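Local coordinates for putative uncharacterized protein PH1404 (Pyrococcus horikoshii, PDB 3AF6) that probably terminates transcription by cutting and degrading nascent RNA as a zinc-dependent endonuclease and 5'-3' exonuclease of the metallo-beta-lactamase superfamily, at residues R187-T192 with H360-T365; V207-S212 with L353-G358; E414-T419 with G424-P429; E532-L537 with V581-H586. All coordinates share one frame; numbering follows the deposited sequence.

Contact 1: residues R187-T192 with H360-T365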
loop_
_atom_site.group_PDB
_atom_site.type_symbol
_atom_site.label_atom_id
_atom_site.label_comp_id
_atom_site.label_asym_id
_atom_site.label_seq_id
_atom_site.Cartn_x
_atom_site.Cartn_y
_atom_site.Cartn_z
ATOM N N ARG A 187 17.292 23.953 -10.116
ATOM C CA ARG A 187 18.200 24.206 -11.232
ATOM C C ARG A 187 18.210 23.008 -12.180
ATOM O O ARG A 187 18.482 23.149 -13.375
ATOM C CB ARG A 187 19.620 24.461 -10.728
ATOM C CG ARG A 187 19.828 25.814 -10.067
ATOM C CD ARG A 187 21.288 25.991 -9.644
ATOM N NE ARG A 187 21.772 27.349 -9.898
ATOM C CZ ARG A 187 22.196 28.192 -8.958
ATOM N NH1 ARG A 187 22.205 27.831 -7.677
ATOM N NH2 ARG A 187 22.612 29.405 -9.304
ATOM N N TRP A 188 17.935 21.823 -11.639
ATOM C CA TRP A 188 17.894 20.610 -12.452
ATOM C C TRP A 188 17.101 19.500 -11.765
ATOM O O TRP A 188 16.799 19.583 -10.578
ATOM C CB TRP A 188 19.315 20.116 -12.814
ATOM C CG TRP A 188 20.309 20.067 -11.677
ATOM C CD1 TRP A 188 21.262 21.006 -11.376
ATOM C CD2 TRP A 188 20.464 19.020 -10.711
ATOM N NE1 TRP A 188 22.002 20.605 -10.289
ATOM C CE2 TRP A 188 21.536 19.391 -9.860
ATOM C CE3 TRP A 188 19.805 17.805 -10.479
ATOM C CZ2 TRP A 188 21.963 18.586 -8.793
ATOM C CZ3 TRP A 188 20.228 17.002 -9.414
ATOM C CH2 TRP A 188 21.299 17.396 -8.587
ATOM N N ILE A 189 16.768 18.464 -12.524
ATOM C CA ILE A 189 15.989 17.347 -12.007
ATOM C C ILE A 189 16.432 16.082 -12.733
ATOM O O ILE A 189 16.491 16.073 -13.955
ATOM C CB ILE A 189 14.473 17.565 -12.285
ATOM C CG1 ILE A 189 14.002 18.883 -11.666
ATOM C CG2 ILE A 189 13.664 16.394 -11.738
ATOM C CD1 ILE A 189 12.703 19.387 -12.244
ATOM N N ARG A 190 16.742 15.019 -11.996
ATOM C CA ARG A 190 17.174 13.766 -12.631
ATOM C C ARG A 190 16.542 12.570 -11.922
ATOM O O ARG A 190 16.268 12.630 -10.719
ATOM C CB ARG A 190 18.698 13.592 -12.533
ATOM C CG ARG A 190 19.517 14.857 -12.505
ATOM C CD ARG A 190 20.779 14.658 -11.650
ATOM N NE ARG A 190 21.805 13.867 -12.314
ATOM C CZ ARG A 190 22.835 13.296 -11.694
ATOM N NH1 ARG A 190 22.991 13.414 -10.378
ATOM N NH2 ARG A 190 23.720 12.613 -12.406
ATOM N N ILE A 191 16.305 11.487 -12.648
ATOM C CA ILE A 191 15.766 10.308 -11.990
ATOM C C ILE A 191 16.681 9.126 -12.281
ATOM O O ILE A 191 17.085 8.889 -13.428
ATOM C CB ILE A 191 14.306 9.972 -12.421
ATOM C CG1 ILE A 191 14.221 9.733 -13.923
ATOM C CG2 ILE A 191 13.373 11.086 -11.993
ATOM C CD1 ILE A 191 12.812 9.307 -14.385
ATOM N N THR A 192 17.011 8.388 -11.231
ATOM C CA THR A 192 17.890 7.253 -11.372
ATOM C C THR A 192 17.219 5.973 -10.931
ATOM O O THR A 192 16.600 5.928 -9.870
ATOM C CB THR A 192 19.145 7.467 -10.535
ATOM O OG1 THR A 192 19.763 8.682 -10.951
ATOM C CG2 THR A 192 20.123 6.317 -10.715
ATOM N N HIS A 360 8.447 21.390 -13.368
ATOM C CA HIS A 360 8.298 20.093 -14.024
ATOM C C HIS A 360 7.436 19.159 -13.183
ATOM O O HIS A 360 7.440 19.236 -11.949
ATOM C CB HIS A 360 9.671 19.454 -14.224
ATOM C CG HIS A 360 9.676 18.306 -15.184
ATOM N ND1 HIS A 360 9.944 18.461 -16.528
ATOM C CD2 HIS A 360 9.461 16.984 -14.996
ATOM C CE1 HIS A 360 9.895 17.286 -17.125
ATOM N NE2 HIS A 360 9.604 16.372 -16.219
ATOM N N ASN A 361 6.704 18.268 -13.844
ATOM C CA ASN A 361 5.855 17.335 -13.122
ATOM C C ASN A 361 6.039 15.901 -13.574
ATOM O O ASN A 361 5.971 15.597 -14.768
ATOM C CB ASN A 361 4.389 17.741 -13.257
ATOM C CG ASN A 361 4.142 19.126 -12.742
ATOM O OD1 ASN A 361 4.523 20.112 -13.383
ATOM N ND2 ASN A 361 3.531 19.223 -11.565
ATOM N N ILE A 362 6.271 15.024 -12.601
ATOM C CA ILE A 362 6.465 13.609 -12.865
ATOM C C ILE A 362 5.318 12.820 -12.258
ATOM O O ILE A 362 4.806 13.171 -11.196
ATOM C CB ILE A 362 7.779 13.090 -12.217
ATOM C CG1 ILE A 362 8.967 13.952 -12.657
ATOM C CG2 ILE A 362 8.027 11.642 -12.616
ATOM C CD1 ILE A 362 10.246 13.682 -11.864
ATOM N N ALA A 363 4.908 11.763 -12.946
ATOM C CA ALA A 363 3.865 10.882 -12.443
ATOM C C ALA A 363 4.436 9.476 -12.556
ATOM O O ALA A 363 4.778 9.017 -13.657
ATOM C CB ALA A 363 2.595 11.005 -13.274
ATOM N N ILE A 364 4.576 8.814 -11.412
ATOM C CA ILE A 364 5.109 7.468 -11.359
ATOM C C ILE A 364 3.927 6.559 -11.069
ATOM O O ILE A 364 3.251 6.648 -10.038
ATOM C CB ILE A 364 6.184 7.346 -10.253
ATOM C CG1 ILE A 364 7.237 8.436 -10.448
ATOM C CG2 ILE A 364 6.843 5.973 -10.296
ATOM C CD1 ILE A 364 7.919 8.859 -9.166
ATOM N N THR A 365 3.696 5.671 -12.010
ATOM C CA THR A 365 2.590 4.754 -11.976
ATOM C C THR A 365 2.564 3.594 -10.976
ATOM O O THR A 365 1.492 3.219 -10.491
ATOM C CB THR A 365 2.416 4.221 -13.379
ATOM O OG1 THR A 365 1.104 4.539 -13.831
ATOM C CG2 THR A 365 2.647 2.758 -13.434
#

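Contact 2: residues V207-S212 with L353-G358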
loop_
_atom_site.group_PDB
_atom_site.type_symbol
_atom_site.label_atom_id
_atom_site.label_comp_id
_atom_site.label_asym_id
_atom_site.label_seq_id
_atom_site.Cartn_x
_atom_site.Cartn_y
_atom_site.Cartn_z
ATOM N N VAL A 207 14.741 10.266 -7.136
ATOM C CA VAL A 207 14.489 11.538 -7.815
ATOM C C VAL A 207 15.431 12.572 -7.232
ATOM O O VAL A 207 15.511 12.711 -6.015
ATOM C CB VAL A 207 13.026 12.034 -7.624
ATOM C CG1 VAL A 207 12.844 13.363 -8.320
ATOM C CG2 VAL A 207 12.047 11.011 -8.179
ATOM N N GLN A 208 16.142 13.290 -8.099
ATOM C CA GLN A 208 17.099 14.299 -7.653
ATOM C C GLN A 208 16.876 15.692 -8.217
ATOM O O GLN A 208 16.419 15.858 -9.359
ATOM C CB GLN A 208 18.530 13.928 -8.064
ATOM C CG GLN A 208 18.959 12.498 -7.864
ATOM C CD GLN A 208 20.270 12.215 -8.572
ATOM O OE1 GLN A 208 21.243 12.938 -8.407
ATOM N NE2 GLN A 208 20.296 11.158 -9.368
ATOM N N THR A 209 17.241 16.683 -7.403
ATOM C CA THR A 209 17.238 18.094 -7.783
ATOM C C THR A 209 18.443 18.632 -7.007
ATOM O O THR A 209 18.981 17.937 -6.149
ATOM C CB THR A 209 15.984 18.866 -7.327
ATOM O OG1 THR A 209 16.009 19.016 -5.903
ATOM C CG2 THR A 209 14.715 18.153 -7.775
ATOM N N ASP A 210 18.883 19.845 -7.308
ATOM C CA ASP A 210 20.004 20.418 -6.580
ATOM C C ASP A 210 19.610 20.725 -5.134
ATOM O O ASP A 210 20.450 21.088 -4.314
ATOM C CB ASP A 210 20.493 21.705 -7.253
ATOM C CG ASP A 210 19.380 22.732 -7.467
ATOM O OD1 ASP A 210 19.676 23.943 -7.379
ATOM O OD2 ASP A 210 18.223 22.348 -7.741
ATOM N N GLU A 211 18.334 20.557 -4.814
ATOM C CA GLU A 211 17.881 20.858 -3.469
ATOM C C GLU A 211 17.361 19.666 -2.696
ATOM O O GLU A 211 17.372 19.682 -1.470
ATOM C CB GLU A 211 16.781 21.927 -3.517
ATOM C CG GLU A 211 16.298 22.427 -2.151
ATOM C CD GLU A 211 17.431 22.977 -1.282
ATOM O OE1 GLU A 211 18.438 23.457 -1.851
ATOM O OE2 GLU A 211 17.312 22.943 -0.035
ATOM N N SER A 212 16.928 18.622 -3.392
ATOM C CA SER A 212 16.340 17.509 -2.674
ATOM C C SER A 212 16.532 16.120 -3.245
ATOM O O SER A 212 17.029 15.937 -4.353
ATOM C CB SER A 212 14.836 17.750 -2.534
ATOM O OG SER A 212 14.560 19.075 -2.128
ATOM N N LEU A 353 4.629 13.995 -8.643
ATOM C CA LEU A 353 5.539 14.958 -8.057
ATOM C C LEU A 353 5.538 16.266 -8.824
ATOM O O LEU A 353 5.852 16.323 -10.018
ATOM C CB LEU A 353 6.963 14.392 -7.981
ATOM C CG LEU A 353 7.165 13.175 -7.078
ATOM C CD1 LEU A 353 8.653 12.843 -6.997
ATOM C CD2 LEU A 353 6.613 13.462 -5.680
ATOM N N HIS A 354 5.145 17.309 -8.111
ATOM C CA HIS A 354 5.108 18.658 -8.636
ATOM C C HIS A 354 6.435 19.254 -8.154
ATOM O O HIS A 354 6.581 19.558 -6.969
ATOM C CB HIS A 354 3.903 19.389 -8.030
ATOM C CG HIS A 354 3.886 20.859 -8.292
ATOM N ND1 HIS A 354 3.909 21.391 -9.561
ATOM C CD2 HIS A 354 3.864 21.912 -7.443
ATOM C CE1 HIS A 354 3.900 22.709 -9.483
ATOM N NE2 HIS A 354 3.871 23.051 -8.210
ATOM N N ILE A 355 7.401 19.384 -9.066
ATOM C CA ILE A 355 8.727 19.908 -8.728
ATOM C C ILE A 355 8.907 21.371 -9.121
ATOM O O ILE A 355 8.571 21.769 -10.237
ATOM C CB ILE A 355 9.836 19.076 -9.393
ATOM C CG1 ILE A 355 9.657 17.605 -9.028
ATOM C CG2 ILE A 355 11.201 19.558 -8.923
ATOM C CD1 ILE A 355 10.621 16.675 -9.732
ATOM N N GLY A 356 9.470 22.159 -8.204
ATOM C CA GLY A 356 9.638 23.582 -8.450
ATOM C C GLY A 356 8.226 24.116 -8.310
ATOM O O GLY A 356 7.342 23.387 -7.837
ATOM N N ASN A 357 7.974 25.361 -8.677
ATOM C CA ASN A 357 6.600 25.827 -8.583
ATOM C C ASN A 357 6.071 25.933 -10.006
ATOM O O ASN A 357 5.748 27.018 -10.485
ATOM C CB ASN A 357 6.504 27.177 -7.876
ATOM C CG ASN A 357 5.060 27.658 -7.734
ATOM O OD1 ASN A 357 4.200 26.943 -7.201
ATOM N ND2 ASN A 357 4.786 28.873 -8.220
ATOM N N GLY A 358 6.001 24.790 -10.680
ATOM C CA GLY A 358 5.521 24.763 -12.047
ATOM C C GLY A 358 6.642 24.438 -13.008
ATOM O O GLY A 358 6.467 24.481 -14.226
#

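Contact 3: residues E414-T419 with G424-P429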
loop_
_atom_site.group_PDB
_atom_site.type_symbol
_atom_site.label_atom_id
_atom_site.label_comp_id
_atom_site.label_asym_id
_atom_site.label_seq_id
_atom_site.Cartn_x
_atom_site.Cartn_y
_atom_site.Cartn_z
ATOM N N GLU A 414 -15.189 -23.455 -14.129
ATOM C CA GLU A 414 -15.110 -24.646 -14.949
ATOM C C GLU A 414 -14.108 -25.624 -14.354
ATOM O O GLU A 414 -14.473 -26.737 -13.973
ATOM C CB GLU A 414 -14.703 -24.245 -16.363
ATOM C CG GLU A 414 -14.529 -25.378 -17.339
ATOM C CD GLU A 414 -14.270 -24.866 -18.748
ATOM O OE1 GLU A 414 -14.002 -25.693 -19.648
ATOM O OE2 GLU A 414 -14.341 -23.632 -18.956
ATOM N N VAL A 415 -12.850 -25.197 -14.259
ATOM C CA VAL A 415 -11.782 -26.030 -13.709
ATOM C C VAL A 415 -12.123 -26.605 -12.333
ATOM O O VAL A 415 -11.815 -27.762 -12.045
ATOM C CB VAL A 415 -10.451 -25.236 -13.617
ATOM C CG1 VAL A 415 -9.419 -26.013 -12.799
ATOM C CG2 VAL A 415 -9.918 -24.978 -15.017
ATOM N N ILE A 416 -12.754 -25.797 -11.485
ATOM C CA ILE A 416 -13.131 -26.251 -10.152
ATOM C C ILE A 416 -14.101 -27.433 -10.236
ATOM O O ILE A 416 -13.929 -28.434 -9.538
ATOM C CB ILE A 416 -13.776 -25.109 -9.328
ATOM C CG1 ILE A 416 -12.712 -24.078 -8.956
ATOM C CG2 ILE A 416 -14.426 -25.663 -8.069
ATOM C CD1 ILE A 416 -13.249 -22.903 -8.173
ATOM N N HIS A 417 -15.111 -27.324 -11.095
ATOM C CA HIS A 417 -16.089 -28.394 -11.249
ATOM C C HIS A 417 -15.454 -29.686 -11.745
ATOM O O HIS A 417 -15.706 -30.755 -11.191
ATOM C CB HIS A 417 -17.204 -27.958 -12.198
ATOM C CG HIS A 417 -18.177 -27.005 -11.579
ATOM N ND1 HIS A 417 -19.063 -26.255 -12.323
ATOM C CD2 HIS A 417 -18.402 -26.680 -10.285
ATOM C CE1 HIS A 417 -19.790 -25.506 -11.513
ATOM N NE2 HIS A 417 -19.409 -25.746 -10.269
ATOM N N ASN A 418 -14.629 -29.584 -12.781
ATOM C CA ASN A 418 -13.951 -30.747 -13.344
ATOM C C ASN A 418 -12.920 -31.317 -12.377
ATOM O O ASN A 418 -12.329 -32.370 -12.635
ATOM C CB ASN A 418 -13.257 -30.371 -14.652
ATOM C CG ASN A 418 -14.237 -30.034 -15.753
ATOM O OD1 ASN A 418 -15.058 -29.125 -15.615
ATOM N ND2 ASN A 418 -14.160 -30.769 -16.858
ATOM N N THR A 419 -12.701 -30.611 -11.271
ATOM C CA THR A 419 -11.742 -31.036 -10.258
ATOM C C THR A 419 -12.485 -31.634 -9.067
ATOM O O THR A 419 -12.150 -32.723 -8.603
ATOM C CB THR A 419 -10.868 -29.845 -9.772
ATOM O OG1 THR A 419 -10.063 -29.361 -10.856
ATOM C CG2 THR A 419 -9.957 -30.272 -8.634
ATOM N N GLY A 424 -11.128 -34.056 -6.017
ATOM C CA GLY A 424 -9.821 -33.466 -5.813
ATOM C C GLY A 424 -9.893 -32.131 -5.103
ATOM O O GLY A 424 -10.918 -31.767 -4.525
ATOM N N LYS A 425 -8.788 -31.400 -5.136
ATOM C CA LYS A 425 -8.730 -30.093 -4.502
ATOM C C LYS A 425 -8.134 -29.083 -5.468
ATOM O O LYS A 425 -7.360 -29.436 -6.367
ATOM C CB LYS A 425 -7.881 -30.164 -3.232
ATOM C CG LYS A 425 -8.435 -31.119 -2.201
ATOM C CD LYS A 425 -7.554 -31.215 -0.973
ATOM C CE LYS A 425 -8.077 -32.311 -0.062
ATOM N NZ LYS A 425 -8.280 -33.566 -0.849
ATOM N N VAL A 426 -8.507 -27.825 -5.295
ATOM C CA VAL A 426 -7.989 -26.786 -6.156
ATOM C C VAL A 426 -7.127 -25.846 -5.345
ATOM O O VAL A 426 -7.593 -25.228 -4.383
ATOM C CB VAL A 426 -9.107 -25.982 -6.805
ATOM C CG1 VAL A 426 -8.509 -24.964 -7.773
ATOM C CG2 VAL A 426 -10.060 -26.915 -7.522
ATOM N N LEU A 427 -5.861 -25.755 -5.729
ATOM C CA LEU A 427 -4.929 -24.878 -5.038
ATOM C C LEU A 427 -4.775 -23.579 -5.803
ATOM O O LEU A 427 -4.397 -23.571 -6.983
ATOM C CB LEU A 427 -3.555 -25.544 -4.890
ATOM C CG LEU A 427 -2.491 -24.613 -4.299
ATOM C CD1 LEU A 427 -2.908 -24.199 -2.894
ATOM C CD2 LEU A 427 -1.141 -25.299 -4.296
ATOM N N ILE A 428 -5.072 -22.477 -5.128
ATOM C CA ILE A 428 -4.949 -21.169 -5.753
ATOM C C ILE A 428 -3.945 -20.324 -4.985
ATOM O O ILE A 428 -4.266 -19.724 -3.952
ATOM C CB ILE A 428 -6.321 -20.428 -5.824
ATOM C CG1 ILE A 428 -7.285 -21.199 -6.738
ATOM C CG2 ILE A 428 -6.133 -19.014 -6.367
ATOM C CD1 ILE A 428 -8.657 -20.558 -6.876
ATOM N N PRO A 429 -2.700 -20.286 -5.468
ATOM C CA PRO A 429 -1.691 -19.483 -4.776
ATOM C C PRO A 429 -1.933 -18.014 -5.086
ATOM O O PRO A 429 -2.278 -17.671 -6.218
ATOM C CB PRO A 429 -0.379 -20.011 -5.349
ATOM C CG PRO A 429 -0.756 -20.397 -6.726
ATOM C CD PRO A 429 -2.101 -21.064 -6.562
#

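Contact 4: residues E532-L537 with V581-H586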
loop_
_atom_site.group_PDB
_atom_site.type_symbol
_atom_site.label_atom_id
_atom_site.label_comp_id
_atom_site.label_asym_id
_atom_site.label_seq_id
_atom_site.Cartn_x
_atom_site.Cartn_y
_atom_site.Cartn_z
ATOM N N GLU A 532 3.610 -25.723 0.893
ATOM C CA GLU A 532 3.333 -27.007 1.515
ATOM C C GLU A 532 2.243 -27.727 0.739
ATOM O O GLU A 532 2.396 -28.897 0.390
ATOM C CB GLU A 532 2.900 -26.817 2.965
ATOM C CG GLU A 532 2.690 -28.119 3.715
ATOM C CD GLU A 532 2.394 -27.897 5.189
ATOM O OE1 GLU A 532 2.030 -28.881 5.882
ATOM O OE2 GLU A 532 2.527 -26.736 5.655
ATOM N N TYR A 533 1.144 -27.020 0.473
ATOM C CA TYR A 533 0.031 -27.581 -0.287
ATOM C C TYR A 533 0.582 -28.079 -1.607
ATOM O O TYR A 533 0.352 -29.226 -1.986
ATOM C CB TYR A 533 -1.038 -26.520 -0.560
ATOM C CG TYR A 533 -1.792 -26.055 0.662
ATOM C CD1 TYR A 533 -2.651 -26.915 1.342
ATOM C CD2 TYR A 533 -1.635 -24.760 1.148
ATOM C CE1 TYR A 533 -3.338 -26.493 2.479
ATOM C CE2 TYR A 533 -2.314 -24.327 2.287
ATOM C CZ TYR A 533 -3.162 -25.200 2.946
ATOM O OH TYR A 533 -3.823 -24.785 4.079
ATOM N N PHE A 534 1.320 -27.219 -2.304
ATOM C CA PHE A 534 1.895 -27.598 -3.591
ATOM C C PHE A 534 2.607 -28.939 -3.500
ATOM O O PHE A 534 2.211 -29.905 -4.156
ATOM C CB PHE A 534 2.887 -26.551 -4.094
ATOM C CG PHE A 534 3.664 -26.999 -5.306
ATOM C CD1 PHE A 534 3.031 -27.164 -6.531
ATOM C CD2 PHE A 534 5.023 -27.295 -5.208
ATOM C CE1 PHE A 534 3.735 -27.622 -7.647
ATOM C CE2 PHE A 534 5.737 -27.754 -6.315
ATOM C CZ PHE A 534 5.090 -27.918 -7.541
ATOM N N LYS A 535 3.662 -28.980 -2.687
ATOM C CA LYS A 535 4.451 -30.193 -2.485
ATOM C C LYS A 535 3.569 -31.418 -2.283
ATOM O O LYS A 535 3.755 -32.445 -2.939
ATOM C CB LYS A 535 5.349 -30.052 -1.251
ATOM C CG LYS A 535 6.585 -29.192 -1.422
ATOM C CD LYS A 535 7.392 -29.184 -0.131
ATOM C CE LYS A 535 8.705 -28.431 -0.287
ATOM N NZ LYS A 535 9.505 -28.423 0.973
ATOM N N GLN A 536 2.606 -31.300 -1.375
ATOM C CA GLN A 536 1.735 -32.417 -1.064
ATOM C C GLN A 536 0.648 -32.767 -2.064
ATOM O O GLN A 536 0.139 -33.887 -2.045
ATOM C CB GLN A 536 1.115 -32.216 0.314
ATOM C CG GLN A 536 2.133 -32.299 1.433
ATOM C CD GLN A 536 1.501 -32.625 2.766
ATOM O OE1 GLN A 536 0.787 -33.621 2.895
ATOM N NE2 GLN A 536 1.767 -31.796 3.773
ATOM N N LEU A 537 0.282 -31.839 -2.941
ATOM C CA LEU A 537 -0.763 -32.144 -3.910
ATOM C C LEU A 537 -0.202 -32.523 -5.279
ATOM O O LEU A 537 -0.798 -33.315 -6.005
ATOM C CB LEU A 537 -1.720 -30.955 -4.041
ATOM C CG LEU A 537 -2.416 -30.485 -2.755
ATOM C CD1 LEU A 537 -3.325 -29.319 -3.064
ATOM C CD2 LEU A 537 -3.224 -31.616 -2.147
ATOM N N VAL A 581 5.392 -33.449 -10.213
ATOM C CA VAL A 581 4.193 -32.682 -10.554
ATOM C C VAL A 581 3.281 -33.422 -11.527
ATOM O O VAL A 581 3.593 -33.541 -12.718
ATOM C CB VAL A 581 4.539 -31.306 -11.183
ATOM C CG1 VAL A 581 3.271 -30.490 -11.375
ATOM C CG2 VAL A 581 5.512 -30.552 -10.298
ATOM N N ASN A 582 2.156 -33.916 -11.013
ATOM C CA ASN A 582 1.186 -34.630 -11.839
ATOM C C ASN A 582 -0.143 -33.882 -11.874
ATOM O O ASN A 582 -0.845 -33.906 -12.880
ATOM C CB ASN A 582 0.958 -36.043 -11.303
ATOM C CG ASN A 582 2.246 -36.811 -11.131
ATOM O OD1 ASN A 582 3.094 -36.831 -12.024
ATOM N ND2 ASN A 582 2.400 -37.456 -9.983
ATOM N N MET A 583 -0.481 -33.231 -10.762
ATOM C CA MET A 583 -1.709 -32.453 -10.640
ATOM C C MET A 583 -1.837 -31.570 -11.878
ATOM O O MET A 583 -0.836 -31.305 -12.551
ATOM C CB MET A 583 -1.633 -31.562 -9.398
ATOM C CG MET A 583 -0.637 -30.406 -9.543
ATOM S SD MET A 583 -0.449 -29.335 -8.088
ATOM C CE MET A 583 -2.100 -29.403 -7.361
ATOM N N GLU A 584 -3.054 -31.114 -12.177
ATOM C CA GLU A 584 -3.270 -30.250 -13.338
ATOM C C GLU A 584 -2.768 -28.831 -13.118
ATOM O O GLU A 584 -2.974 -28.245 -12.054
ATOM C CB GLU A 584 -4.753 -30.180 -13.705
ATOM C CG GLU A 584 -5.250 -31.328 -14.567
ATOM C CD GLU A 584 -6.490 -30.948 -15.351
ATOM O OE1 GLU A 584 -7.477 -30.508 -14.719
ATOM O OE2 GLU A 584 -6.473 -31.079 -16.598
ATOM N N VAL A 585 -2.128 -28.277 -14.142
ATOM C CA VAL A 585 -1.595 -26.918 -14.076
ATOM C C VAL A 585 -2.381 -25.979 -14.998
ATOM O O VAL A 585 -2.334 -26.118 -16.225
ATOM C CB VAL A 585 -0.092 -26.890 -14.493
ATOM C CG1 VAL A 585 0.482 -25.491 -14.293
ATOM C CG2 VAL A 585 0.702 -27.913 -13.688
ATOM N N HIS A 586 -3.096 -25.025 -14.406
ATOM C CA HIS A 586 -3.891 -24.067 -15.175
ATOM C C HIS A 586 -3.459 -22.630 -14.906
ATOM O O HIS A 586 -3.070 -22.288 -13.786
ATOM C CB HIS A 586 -5.374 -24.186 -14.816
ATOM C CG HIS A 586 -5.968 -25.522 -15.113
ATOM N ND1 HIS A 586 -6.148 -25.988 -16.398
ATOM C CD2 HIS A 586 -6.412 -26.502 -14.291
ATOM C CE1 HIS A 586 -6.676 -27.197 -16.356
ATOM N NE2 HIS A 586 -6.846 -27.533 -15.089
#

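Contact 1: residues R187-T192 with H360-T365
I189 and I191 meet H360 and I362 between the two facing mixed sheets of the metallo-beta-lactamase αβ/βα sandwich. The sheet-to-sheet relation is evident from the geometry: strands 189-192 and 360-364 run 10.1 Å apart at their closest, 18° from parallel, and what joins them is side-chain packing, burying 151 Å² in all. I189 lays CG1 beside its backbone N (chi1 -57°) and continues nearly straight, which carries CD1 across the gap to H360 CB at 3.6 Å. The imidazole of H360 is approached obliquely, its touching point being the methylene and not the ring; at the polar end NE2 is hydrogen-bonded to T388 OG1 in the next strand of its sheet. I191 differs from I189: its CG1 lies between backbone N and carbonyl carbon (chi1 59°), and CG2 is the branch that touches I362. I362 slides past it in the opposite direction with an extended chain, and its CD1 faces the gap between I189 and I191. I355, in the strand next to I362, touches both I189 and I362. The separations at this shared methyl are 4.1 Å from I362 CD1 to I191 CG2 and 4.4 Å from I362 CD1 to I189 CG2.

Contact 2: residues V207-S212 with L353-G358
V207 and T209 pack against L353 and I355 across the sandwich of the metallo-beta-lactamase fold, strand 207-209 belonging to one mixed sheet and strand 353-355 to the other. Their axes approach to 10.7 Å and diverge by 12°; alternate residues of each strand point into the gap, and the near-parallel course pairs V207 with L353 and T209 with I355.

The apolar contacts are between methyl groups. V207 and L353 reach toward each other tip to tip, with V207 CG2 4.0 Å from L353 CD1. The second branch of the valine, CG1, is 4.2 Å from I355 CD1, so V207 spreads its two methyls over two residues of the opposite strand. T209 and I355 instead slide past each other, their CG2 methyls 4.0 Å apart.

The polar interactions of T209 lie within its own turn and with D334. Its chi1 of 70° sets OG1 between its backbone N and carbonyl carbon. There T209 OG1 accepts a hydrogen bond from E211 N at 3.0 Å, an ST turn. A second reaches T209 OG1 from S212 N at 2.7 Å, an ST motif at the hairpin leading into strand 213-216. A hydrogen bond to D334 OD2 adds a third partner, while the other oxygen of that carboxylate, OD1, bonds S212 OG. The backbone also closes the turn, T209 N giving its hydrogen to S212 O.

Threonine thus divides its two branches by chemistry: the buried hydroxyl is satisfied within the turn and by D334, and the methyl alone is presented to the apolar layer between the sheets.

Contact 3: residues E414-T419 with G424-P429
T419 and I416 of helix 405-420 lie against strand 425-429 in a tight helix-loop-strand unit of the beta-CASP region. The helix packs on the face of the parallel sheet, its axis 8.3 Å from that of the strand and their directions 145° apart, as expected where the chain doubles back.

At G424 the strand segment comes up to the last turn of the helix, G424 N lying 3.1 Å from T419 O. K425 then directs its side chain away from the helix, with a weak hydrogen bond from NZ to S512 O; its backbone passes the threonine, K425 O coming 3.5 Å from T419 CG2. V426 is the residue pointed at the helix. Its CG2, set beside the backbone N, meets T419 CG2 at 3.5 Å and I416 CG1 at 4.1 Å; the isoleucine crosses it at about a right angle, the threonine obliquely. Both V426 and I416 also touch I517 in the neighbouring strand. L427 takes no part in the helix contact and packs on I518 and I545 of the neighbouring strands.

The threonine's torsion (chi1 -65°) accounts for its double part. CG2 stands anti to the backbone N and faces the strand, while OG1 gives a 2.7 Å hydrogen bond to V415 O one turn back, tilted 33° from that carbonyl's plane, and also bonds S544 OG. Its buried hydroxyl is therefore satisfied by helix and neighbouring strand, and the surface it offers V426 is mainly hydrocarbon, CG2 and CB.

Contact 4: residues E532-L537 with V581-H586
The outer part of the beta-CASP parallel sheet is packed by helix 529-537, whose F534 and L537 meet V581 and M583 on the approach to the outermost strand, 584-587. F534 has its ring anti to the backbone N (chi1 171°), and this swings CZ out to V581 CG2 at 3.8 Å, the two side chains crossing at about a right angle. M583 makes the other half of the contact. Its sulfur lies 5.4 Å from the centroid of the F534 ring and 63° off the ring normal, an oblique Met-aromatic contact in which SD is 4.4 Å from F534 CD1. A bend about the CG-SD bond (chi3 -32°) brings M583 CE to 3.7 Å from L537 CB. One thioether thereby spans two helix residues a turn apart. I545 of the next strand touches both F534 and M583. Farther along, H586 NE2 donates to E584 OE1 over 3.1 Å, meeting it from above the carboxylate plane; the same oxygen has a salt bridge to R422. Between the helix and 581-583 the side-chain contact is thus hydrocarbon and sulfur, with backbone hydrogen bonds from N582 and M583 to A538 securing the chain just past the helix; the charged pairing of E584 lies beyond, on the edge strand.

In the fold
Contacts 1 and 2 are neighbours in one sandwich, their centres about 7 Å apart: strands 189-193 and 204-209 are adjacent in one sheet, 349-355 and 360-364 in the other, and contact 2 is nested along the chain inside the loop that contact 1 closes. Contacts 3 and 4 follow in series in the beta-CASP region. Their centres lie about 11 Å apart on a shared parallel sheet, and they touch where L427 packs on Y533, F534 and L537, and V415 on H586. Between contacts 1 and 3 the centres are about 46 Å apart, on opposite sides of the chain's centre. The pairs thus pack two separate regions of the nuclease, away from its zinc ligands.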